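Local coordinates for protein 3-hydroxyadipyl-CoA dehydrogenase (Escherichia coli, PDB 3MOG) that catalyses the NAD+-dependent oxidation of (3S)-3-hydroxyadipyl-CoA to 3-oxoadipyl-CoA in phenylacetate degradation, at residues C[233-238]-C[283-288]; C[241-246]-C[263-268]; C[196-201]-C[423-428]. One frame throughout, in Å; residues are numbered along the deposited sequence.

Helix 196-207 carries one side of contact 3 and touches helix 230-237 of contact 1 and both helices of contact 2. Contacts 1 and 2 (centres about 14 Å apart) are linked: helix 239-252 follows helix 230-237, and T234 CG2 lies 3.6 Å from N242 OD1. Contact 3 is centred about 17 Å from contact 2 and about 19 Å from contact 1. R196 NH1 reaches T246 OG1 at 2.7 Å (probable hydrogen bond), and L233 CD2 lies 3.5 Å from Y199 OH. Contacts 1 and 2 lie in the first C-terminal domain of the family; contact 3 joins it to the second. W285 lies about 3 Å (nearest atoms) from a glycerol, probably from the crystallisation liquor.

Contact 1 of 3, residues C[233-238]-C[283-288]; sequences LTDLIG and YDWRAE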
loop_
_atom_site.group_PDB
_atom_site.type_symbol
_atom_site.label_atom_id
_atom_site.label_comp_id
_atom_site.label_asym_id
_atom_site.label_seq_id
_atom_site.Cartn_x
_atom_site.Cartn_y
_atom_site.Cartn_z
ATOM N N LEU C 233 13.169 -1.132 -25.148
ATOM C CA LEU C 233 11.979 -1.974 -25.329
ATOM C C LEU C 233 10.693 -1.263 -24.898
ATOM O O LEU C 233 9.673 -1.401 -25.561
ATOM C CB LEU C 233 12.119 -3.318 -24.599
ATOM C CG LEU C 233 11.065 -4.413 -24.827
ATOM C CD1 LEU C 233 11.130 -4.950 -26.243
ATOM C CD2 LEU C 233 11.227 -5.548 -23.834
ATOM N N THR C 234 10.732 -0.481 -23.824
ATOM C CA THR C 234 9.547 0.331 -23.489
ATOM C C THR C 234 9.236 1.400 -24.554
ATOM O O THR C 234 8.062 1.675 -24.825
ATOM C CB THR C 234 9.614 0.998 -22.096
ATOM O OG1 THR C 234 10.683 1.951 -22.040
ATOM C CG2 THR C 234 9.796 -0.033 -21.006
ATOM N N ASP C 235 10.281 1.989 -25.150
ATOM C CA ASP C 235 10.121 2.934 -26.274
ATOM C C ASP C 235 9.515 2.251 -27.501
ATOM O O ASP C 235 8.714 2.842 -28.216
ATOM C CB ASP C 235 11.453 3.605 -26.647
ATOM C CG ASP C 235 11.635 4.986 -26.006
ATOM O OD1 ASP C 235 10.875 5.332 -25.077
ATOM O OD2 ASP C 235 12.551 5.735 -26.438
ATOM N N LEU C 236 9.870 0.990 -27.716
ATOM C CA LEU C 236 9.352 0.231 -28.849
ATOM C C LEU C 236 8.003 -0.429 -28.612
ATOM O O LEU C 236 7.291 -0.722 -29.564
ATOM C CB LEU C 236 10.374 -0.812 -29.288
ATOM C CG LEU C 236 11.082 -0.478 -30.598
ATOM C CD1 LEU C 236 12.555 -0.813 -30.511
ATOM C CD2 LEU C 236 10.412 -1.209 -31.771
ATOM N N ILE C 237 7.663 -0.704 -27.355
ATOM C CA ILE C 237 6.334 -1.213 -27.026
ATOM C C ILE C 237 5.375 -0.022 -27.020
ATOM O O ILE C 237 4.225 -0.126 -27.458
ATOM C CB ILE C 237 6.314 -1.994 -25.676
ATOM C CG1 ILE C 237 7.021 -3.345 -25.826
ATOM C CG2 ILE C 237 4.874 -2.269 -25.194
ATOM C CD1 ILE C 237 7.260 -4.070 -24.504
ATOM N N GLY C 238 5.873 1.118 -26.559
ATOM C CA GLY C 238 5.049 2.308 -26.426
ATOM C C GLY C 238 4.818 2.550 -24.958
ATOM O O GLY C 238 4.225 1.709 -24.274
ATOM N N TYR C 283 14.222 7.818 -25.485
ATOM C CA TYR C 283 15.147 8.179 -26.545
ATOM C C TYR C 283 14.499 9.050 -27.604
ATOM O O TYR C 283 13.267 9.117 -27.711
ATOM C CB TYR C 283 15.679 6.919 -27.222
ATOM C CG TYR C 283 16.424 6.024 -26.283
ATOM C CD1 TYR C 283 15.814 4.887 -25.754
ATOM C CD2 TYR C 283 17.733 6.314 -25.905
ATOM C CE1 TYR C 283 16.493 4.057 -24.880
ATOM C CE2 TYR C 283 18.422 5.488 -25.031
ATOM C CZ TYR C 283 17.791 4.355 -24.521
ATOM O OH TYR C 283 18.454 3.521 -23.649
ATOM N N ASP C 284 15.360 9.703 -28.385
ATOM C CA ASP C 284 14.973 10.427 -29.593
ATOM C C ASP C 284 15.075 9.461 -30.758
ATOM O O ASP C 284 16.144 8.901 -31.015
ATOM C CB ASP C 284 15.911 11.617 -29.813
ATOM C CG ASP C 284 15.264 12.731 -30.600
ATOM O OD1 ASP C 284 14.720 12.455 -31.693
ATOM O OD2 ASP C 284 15.298 13.886 -30.117
ATOM N N TRP C 285 13.967 9.258 -31.459
ATOM C CA TRP C 285 13.937 8.278 -32.539
ATOM C C TRP C 285 14.143 8.876 -33.937
ATOM O O TRP C 285 14.131 8.153 -34.941
ATOM C CB TRP C 285 12.673 7.423 -32.446
ATOM C CG TRP C 285 12.755 6.468 -31.295
ATOM C CD1 TRP C 285 12.407 6.716 -29.994
ATOM C CD2 TRP C 285 13.255 5.129 -31.327
ATOM N NE1 TRP C 285 12.647 5.608 -29.221
ATOM C CE2 TRP C 285 13.164 4.616 -30.011
ATOM C CE3 TRP C 285 13.763 4.306 -32.342
ATOM C CZ2 TRP C 285 13.561 3.316 -29.682
ATOM C CZ3 TRP C 285 14.161 3.010 -32.014
ATOM C CH2 TRP C 285 14.057 2.531 -30.691
ATOM N N ARG C 286 14.358 10.189 -33.982
ATOM C CA ARG C 286 14.699 10.889 -35.222
ATOM C C ARG C 286 16.169 10.627 -35.565
ATOM O O ARG C 286 16.472 9.996 -36.586
ATOM C CB ARG C 286 14.417 12.388 -35.089
ATOM C CG ARG C 286 13.008 12.702 -34.606
ATOM C CD ARG C 286 12.909 14.121 -34.071
ATOM N NE ARG C 286 11.930 14.229 -32.988
ATOM C CZ ARG C 286 10.630 14.459 -33.156
ATOM N NH1 ARG C 286 10.121 14.611 -34.374
ATOM N NH2 ARG C 286 9.834 14.536 -32.099
ATOM N N ALA C 287 17.068 11.102 -34.697
ATOM C CA ALA C 287 18.500 10.805 -34.788
ATOM C C ALA C 287 18.753 9.325 -34.498
ATOM O O ALA C 287 18.181 8.767 -33.559
ATOM C CB ALA C 287 19.291 11.684 -33.820
ATOM N N GLU C 288 19.605 8.698 -35.310
ATOM C CA GLU C 288 19.872 7.256 -35.211
ATOM C C GLU C 288 20.648 6.869 -33.944
ATOM O O GLU C 288 21.289 7.720 -33.312
ATOM C CB GLU C 288 20.585 6.748 -36.469
ATOM C CG GLU C 288 19.704 6.736 -37.719
ATOM C CD GLU C 288 20.361 6.059 -38.915
ATOM O OE1 GLU C 288 21.591 6.205 -39.099
ATOM O OE2 GLU C 288 19.638 5.385 -39.681
#
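D235 leaves the last turn of helix 230-237 pointing at the loop 283-288, and a single carboxylate oxygen, OD2, receives two N-H groups from it. The backbone N of Y283 donates to D235 OD2 over 2.8 Å, arriving on the syn side and close to the carboxylate plane. W285 NE1 donates to the same D235 OD2, also at 2.8 Å, in a nearly straight bond (N-H...O 164°). The two flat groups are inclined to each other by 54°, the oxygen lying near the indole plane, at its edge, while the N-H approaches from above the carboxylate plane. W285 can present NE1 this way because its CG lies anti to the carbonyl carbon (chi1 -72°), with the indole reaching back to the helix. D235 CB then packs beside the six-membered half of the ring, 3.7 Å from W285 CZ2.

Farther out on the same ring, L236 crosses the indole at about a right angle and brings CD1 to 3.7 Å from W285 CH2. Y283 gives D235 OD2 more than its N-H: its CD1 lies 3.4 Å from that oxygen, which sits at the edge of the phenol ring. The phenol oxygen itself turns elsewhere, to a hydrogen bond with D217.

The contact ties the loop 283-288 to helix 230-237 within the first C-terminal domain of the 3-hydroxyacyl-CoA dehydrogenase family. Across these two segments both hydrogen bonds converge on D235 OD2, with the indole–leucine contact beside them. The other carboxylate oxygen, D235 OD1, accepts from Q239 NE2 and the backbone N of V282. Four N-H groups thus grip both ends of the carboxylate, which fixes its rotation, satisfies a buried polar group and would favour the ionised form.

Contact 2 of 3, residues C[241-246]-C[263-268]; sequences VNFAVT and LVQQEL
F243 overlaps the backbone of Q266 with one face of its ring: Q266 CA sits 4.1 Å from the ring centroid, a CH-pi contact, while Q266 CB comes to 3.6 Å from F243 CZ. The ring gets there with CG anti to the backbone N (chi1 -177°). Its edge meets the other glutamine, Q265 OE1 lying in the ring plane 3.3 Å from F243 CD1, with the amide turned 78° from the ring. Running out extended, Q265 passes F243 and donates NE2 to N242 OD1 at 2.8 Å, on a lone pair in the carbonyl plane. Q239 OE1 is a second acceptor for NE2, and a water hydrogen-bonds both Q265 OE1 and T246 OG1, so both ends of the buried amide are engaged. A leucine in place of Q265 would probably leave N242 OD1 without this donor and strip the water of an acceptor. Q266 also packs on W254 of a second subunit. The segments 241-246 and 263-268 cross at -133°, their axes 10.2 Å apart at closest approach, an inclined, mainly antiparallel pair within the all-helical C-terminal domain of the 3-hydroxyacyl-CoA dehydrogenase family.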
loop_
_atom_site.group_PDB
_atom_site.type_symbol
_atom_site.label_atom_id
_atom_site.label_comp_id
_atom_site.label_asym_id
_atom_site.label_seq_id
_atom_site.Cartn_x
_atom_site.Cartn_y
_atom_site.Cartn_z
ATOM N N VAL C 241 1.433 1.893 -23.479
ATOM C CA VAL C 241 1.018 0.488 -23.399
ATOM C C VAL C 241 1.691 -0.217 -22.211
ATOM O O VAL C 241 1.016 -0.877 -21.412
ATOM C CB VAL C 241 1.299 -0.272 -24.734
ATOM C CG1 VAL C 241 0.841 -1.740 -24.657
ATOM C CG2 VAL C 241 0.613 0.432 -25.922
ATOM N N ASN C 242 3.006 -0.033 -22.081
ATOM C CA ASN C 242 3.792 -0.719 -21.057
ATOM C C ASN C 242 3.429 -0.225 -19.661
ATOM O O ASN C 242 3.340 -1.026 -18.732
ATOM C CB ASN C 242 5.290 -0.628 -21.395
ATOM C CG ASN C 242 6.205 -1.164 -20.300
ATOM O OD1 ASN C 242 6.589 -0.428 -19.382
ATOM N ND2 ASN C 242 6.626 -2.432 -20.435
ATOM N N PHE C 243 3.163 1.079 -19.545
ATOM C CA PHE C 243 2.758 1.715 -18.288
ATOM C C PHE C 243 1.365 1.268 -17.880
ATOM O O PHE C 243 1.084 1.136 -16.683
ATOM C CB PHE C 243 2.800 3.246 -18.424
ATOM C CG PHE C 243 2.461 4.010 -17.154
ATOM C CD1 PHE C 243 3.375 4.094 -16.109
ATOM C CD2 PHE C 243 1.259 4.703 -17.044
ATOM C CE1 PHE C 243 3.095 4.824 -14.949
ATOM C CE2 PHE C 243 0.950 5.443 -15.885
ATOM C CZ PHE C 243 1.869 5.501 -14.834
ATOM N N ALA C 244 0.499 1.046 -18.869
ATOM C CA ALA C 244 -0.877 0.594 -18.609
ATOM C C ALA C 244 -0.887 -0.827 -18.061
ATOM O O ALA C 244 -1.693 -1.144 -17.191
ATOM C CB ALA C 244 -1.752 0.687 -19.877
ATOM N N VAL C 245 0.009 -1.672 -18.573
ATOM C CA VAL C 245 0.185 -3.031 -18.042
ATOM C C VAL C 245 0.703 -2.999 -16.588
ATOM O O VAL C 245 0.114 -3.625 -15.704
ATOM C CB VAL C 245 1.057 -3.915 -18.984
ATOM C CG1 VAL C 245 1.343 -5.259 -18.343
ATOM C CG2 VAL C 245 0.355 -4.116 -20.358
ATOM N N THR C 246 1.764 -2.233 -16.343
ATOM C CA THR C 246 2.316 -2.041 -14.996
ATOM C C THR C 246 1.259 -1.610 -13.983
ATOM O O THR C 246 1.130 -2.220 -12.911
ATOM C CB THR C 246 3.492 -1.016 -15.009
ATOM O OG1 THR C 246 4.619 -1.601 -15.649
ATOM C CG2 THR C 246 3.926 -0.589 -13.593
ATOM N N LEU C 263 7.234 7.379 -11.451
ATOM C CA LEU C 263 6.905 8.776 -11.811
ATOM C C LEU C 263 7.650 9.215 -13.078
ATOM O O LEU C 263 7.204 10.120 -13.774
ATOM C CB LEU C 263 7.221 9.767 -10.685
ATOM C CG LEU C 263 6.479 9.680 -9.354
ATOM C CD1 LEU C 263 7.367 10.323 -8.316
ATOM C CD2 LEU C 263 5.077 10.329 -9.370
ATOM N N VAL C 264 8.781 8.567 -13.363
ATOM C CA VAL C 264 9.551 8.843 -14.571
ATOM C C VAL C 264 8.806 8.346 -15.799
ATOM O O VAL C 264 8.755 9.045 -16.813
ATOM C CB VAL C 264 10.975 8.228 -14.518
ATOM C CG1 VAL C 264 11.787 8.620 -15.762
ATOM C CG2 VAL C 264 11.687 8.676 -13.267
ATOM N N GLN C 265 8.202 7.163 -15.699
ATOM C CA GLN C 265 7.398 6.641 -16.804
ATOM C C GLN C 265 6.091 7.403 -16.961
ATOM O O GLN C 265 5.726 7.770 -18.077
ATOM C CB GLN C 265 7.132 5.136 -16.680
ATOM C CG GLN C 265 6.653 4.531 -18.002
ATOM C CD GLN C 265 6.417 3.031 -17.952
ATOM O OE1 GLN C 265 6.118 2.468 -16.897
ATOM N NE2 GLN C 265 6.512 2.379 -19.115
ATOM N N GLN C 266 5.400 7.630 -15.845
ATOM C CA GLN C 266 4.151 8.392 -15.828
ATOM C C GLN C 266 4.338 9.730 -16.530
ATOM O O GLN C 266 3.540 10.089 -17.380
ATOM C CB GLN C 266 3.655 8.646 -14.389
ATOM C CG GLN C 266 2.257 9.285 -14.364
ATOM C CD GLN C 266 1.656 9.457 -12.990
ATOM O OE1 GLN C 266 0.603 8.901 -12.704
ATOM N NE2 GLN C 266 2.306 10.245 -12.135
ATOM N N GLU C 267 5.399 10.448 -16.162
ATOM C CA GLU C 267 5.741 11.733 -16.780
ATOM C C GLU C 267 5.860 11.661 -18.299
ATOM O O GLU C 267 5.377 12.561 -18.993
ATOM C CB GLU C 267 7.034 12.300 -16.184
ATOM C CG GLU C 267 7.252 13.770 -16.463
ATOM C CD GLU C 267 6.614 14.684 -15.426
ATOM O OE1 GLU C 267 5.546 14.340 -14.857
ATOM O OE2 GLU C 267 7.198 15.763 -15.188
ATOM N N LEU C 268 6.481 10.587 -18.803
ATOM C CA LEU C 268 6.628 10.382 -20.243
ATOM C C LEU C 268 5.289 10.135 -20.949
ATOM O O LEU C 268 5.094 10.580 -22.087
ATOM C CB LEU C 268 7.610 9.244 -20.553
ATOM C CG LEU C 268 9.113 9.388 -20.241
ATOM C CD1 LEU C 268 9.843 8.138 -20.732
ATOM C CD2 LEU C 268 9.752 10.642 -20.851
HETATM O O HOH W 1 6.805 -0.249 -16.994
#

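Contact 3 of 3, residues C[196-201]-C[423-428]; sequences RPYYSE and VNYPYG
Y425 and Y198 form the aromatic part of this buried contact, an edge-to-face pair in which the edge of Y425 is directed toward the face of Y198. The ring centroids are 5.7 Å apart and the planes inclined at 58°, so the T is a tilted one. The two side chains run past each other in opposite directions, Y198 going out from helix 196-207 and Y425 coming in from the loop. Y198 is set for this by holding CG anti to its backbone nitrogen (chi1 -173°). F226 extends the aromatic group, meeting the ring of Y198 and standing edge-to-face with Y425.

Apolar packing across the contact is between Y198 CB and Y425 CZ, 4.4 Å apart. The hydroxyl of Y425 rests on the same carbon in van der Waals contact, Y425 OH lying 3.4 Å from Y198 CB. From within the loop V423 covers Y425, its CG2 3.6 Å above the plane of the Y425 ring and offset toward the rim.

Polar links go through the hydroxyls. One water lies 2.9 Å from Y425 OH and 3.0 Å from Y199 OH, hydrogen-bonded to both, and so joins the loop to the next residue of the helix. Y198 OH is used differently, bonding to the carbonyl oxygen of M228. The buried phenol oxygens of all three tyrosines therefore have partners. On the same helix E201 forms salt bridges with R392 and R456.

Helix 196-207 belongs to the first and the loop 423-428 to the second of the two 3-hydroxyacyl-CoA dehydrogenase C-terminal domains that this chain carries; their tyrosines meet where these two family copies pack together, about 5 Å from the centre of the chain (centre to centre).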
loop_
_atom_site.group_PDB
_atom_site.type_symbol
_atom_site.label_atom_id
_atom_site.label_comp_id
_atom_site.label_asym_id
_atom_site.label_seq_id
_atom_site.Cartn_x
_atom_site.Cartn_y
_atom_site.Cartn_z
ATOM N N ARG C 196 7.553 -7.874 -15.174
ATOM C CA ARG C 196 7.475 -6.551 -14.533
ATOM C C ARG C 196 8.801 -5.978 -13.964
ATOM O O ARG C 196 9.105 -4.809 -14.213
ATOM C CB ARG C 196 6.369 -6.509 -13.468
ATOM C CG ARG C 196 4.926 -6.474 -13.984
ATOM C CD ARG C 196 4.692 -5.323 -14.979
ATOM N NE ARG C 196 4.694 -5.806 -16.365
ATOM C CZ ARG C 196 4.740 -5.030 -17.439
ATOM N NH1 ARG C 196 4.795 -3.705 -17.316
ATOM N NH2 ARG C 196 4.729 -5.585 -18.645
ATOM N N PRO C 197 9.603 -6.786 -13.220
ATOM C CA PRO C 197 10.841 -6.141 -12.704
ATOM C C PRO C 197 11.934 -5.869 -13.737
ATOM O O PRO C 197 12.891 -5.142 -13.445
ATOM C CB PRO C 197 11.334 -7.107 -11.627
ATOM C CG PRO C 197 10.637 -8.391 -11.891
ATOM C CD PRO C 197 9.340 -8.083 -12.553
ATOM N N TYR C 198 11.791 -6.427 -14.939
ATOM C CA TYR C 198 12.729 -6.108 -15.999
ATOM C C TYR C 198 12.599 -4.618 -16.324
ATOM O O TYR C 198 13.608 -3.928 -16.475
ATOM C CB TYR C 198 12.518 -6.992 -17.232
ATOM C CG TYR C 198 13.573 -6.804 -18.304
ATOM C CD1 TYR C 198 14.920 -7.012 -18.018
ATOM C CD2 TYR C 198 13.221 -6.434 -19.609
ATOM C CE1 TYR C 198 15.894 -6.832 -18.983
ATOM C CE2 TYR C 198 14.187 -6.260 -20.584
ATOM C CZ TYR C 198 15.522 -6.457 -20.259
ATOM O OH TYR C 198 16.491 -6.288 -21.199
ATOM N N TYR C 199 11.361 -4.116 -16.348
ATOM C CA TYR C 199 11.127 -2.707 -16.622
ATOM C C TYR C 199 11.354 -1.840 -15.405
ATOM O O TYR C 199 11.977 -0.789 -15.508
ATOM C CB TYR C 199 9.729 -2.477 -17.203
ATOM C CG TYR C 199 9.454 -3.381 -18.367
ATOM C CD1 TYR C 199 8.503 -4.397 -18.263
ATOM C CD2 TYR C 199 10.175 -3.261 -19.555
ATOM C CE1 TYR C 199 8.249 -5.247 -19.305
ATOM C CE2 TYR C 199 9.928 -4.125 -20.628
ATOM C CZ TYR C 199 8.964 -5.112 -20.488
ATOM O OH TYR C 199 8.693 -5.981 -21.514
ATOM N N SER C 200 10.868 -2.287 -14.252
ATOM C CA SER C 200 10.836 -1.427 -13.071
ATOM C C SER C 200 12.188 -1.246 -12.377
ATOM O O SER C 200 12.427 -0.203 -11.741
ATOM C CB SER C 200 9.766 -1.895 -12.082
ATOM O OG SER C 200 10.118 -3.123 -11.486
ATOM N N GLU C 201 13.080 -2.229 -12.498
ATOM C CA GLU C 201 14.447 -1.985 -12.004
ATOM C C GLU C 201 15.189 -0.870 -12.779
ATOM O O GLU C 201 15.864 -0.024 -12.169
ATOM C CB GLU C 201 15.266 -3.273 -11.868
ATOM C CG GLU C 201 14.850 -4.138 -10.656
ATOM C CD GLU C 201 14.935 -3.401 -9.318
ATOM O OE1 GLU C 201 14.036 -3.580 -8.471
ATOM O OE2 GLU C 201 15.904 -2.646 -9.101
ATOM N N VAL C 423 8.868 -13.462 -24.237
ATOM C CA VAL C 423 9.689 -12.260 -24.159
ATOM C C VAL C 423 11.161 -12.542 -24.408
ATOM O O VAL C 423 12.006 -11.694 -24.126
ATOM C CB VAL C 423 9.538 -11.532 -22.791
ATOM C CG1 VAL C 423 8.292 -10.619 -22.758
ATOM C CG2 VAL C 423 9.498 -12.540 -21.678
ATOM N N ASN C 424 11.466 -13.734 -24.920
ATOM C CA ASN C 424 12.823 -14.097 -25.370
ATOM C C ASN C 424 13.974 -13.890 -24.386
ATOM O O ASN C 424 15.035 -13.391 -24.757
ATOM C CB ASN C 424 13.139 -13.461 -26.725
ATOM C CG ASN C 424 12.739 -14.343 -27.884
ATOM O OD1 ASN C 424 13.471 -15.268 -28.251
ATOM N ND2 ASN C 424 11.575 -14.067 -28.468
ATOM N N TYR C 425 13.747 -14.269 -23.127
ATOM C CA TYR C 425 14.779 -14.191 -22.086
ATOM C C TYR C 425 15.767 -15.321 -22.377
ATOM O O TYR C 425 15.348 -16.377 -22.846
ATOM C CB TYR C 425 14.143 -14.342 -20.693
ATOM C CG TYR C 425 13.402 -13.109 -20.181
ATOM C CD1 TYR C 425 13.214 -11.995 -20.986
ATOM C CD2 TYR C 425 12.871 -13.077 -18.886
ATOM C CE1 TYR C 425 12.539 -10.861 -20.511
ATOM C CE2 TYR C 425 12.190 -11.953 -18.407
ATOM C CZ TYR C 425 12.020 -10.855 -19.238
ATOM O OH TYR C 425 11.347 -9.737 -18.800
ATOM N N PRO C 426 17.074 -15.108 -22.115
ATOM C CA PRO C 426 18.069 -16.110 -22.533
ATOM C C PRO C 426 18.030 -17.401 -21.715
ATOM O O PRO C 426 18.590 -18.395 -22.128
ATOM C CB PRO C 426 19.403 -15.379 -22.337
ATOM C CG PRO C 426 19.119 -14.407 -21.208
ATOM C CD PRO C 426 17.706 -13.953 -21.448
ATOM N N TYR C 427 17.391 -17.367 -20.551
ATOM C CA TYR C 427 17.056 -18.573 -19.807
ATOM C C TYR C 427 15.698 -18.327 -19.211
ATOM O O TYR C 427 15.355 -17.172 -18.931
ATOM C CB TYR C 427 18.071 -18.828 -18.676
ATOM C CG TYR C 427 19.503 -18.928 -19.158
ATOM C CD1 TYR C 427 20.344 -17.808 -19.143
ATOM C CD2 TYR C 427 20.008 -20.132 -19.649
ATOM C CE1 TYR C 427 21.648 -17.877 -19.606
ATOM C CE2 TYR C 427 21.325 -20.221 -20.122
ATOM C CZ TYR C 427 22.133 -19.089 -20.088
ATOM O OH TYR C 427 23.417 -19.155 -20.525
ATOM N N GLY C 428 14.922 -19.393 -19.013
ATOM C CA GLY C 428 13.761 -19.308 -18.135
ATOM C C GLY C 428 14.276 -18.999 -16.733
ATOM O O GLY C 428 15.321 -19.515 -16.339
HETATM O O HOH W 2 10.558 -8.274 -21.191
#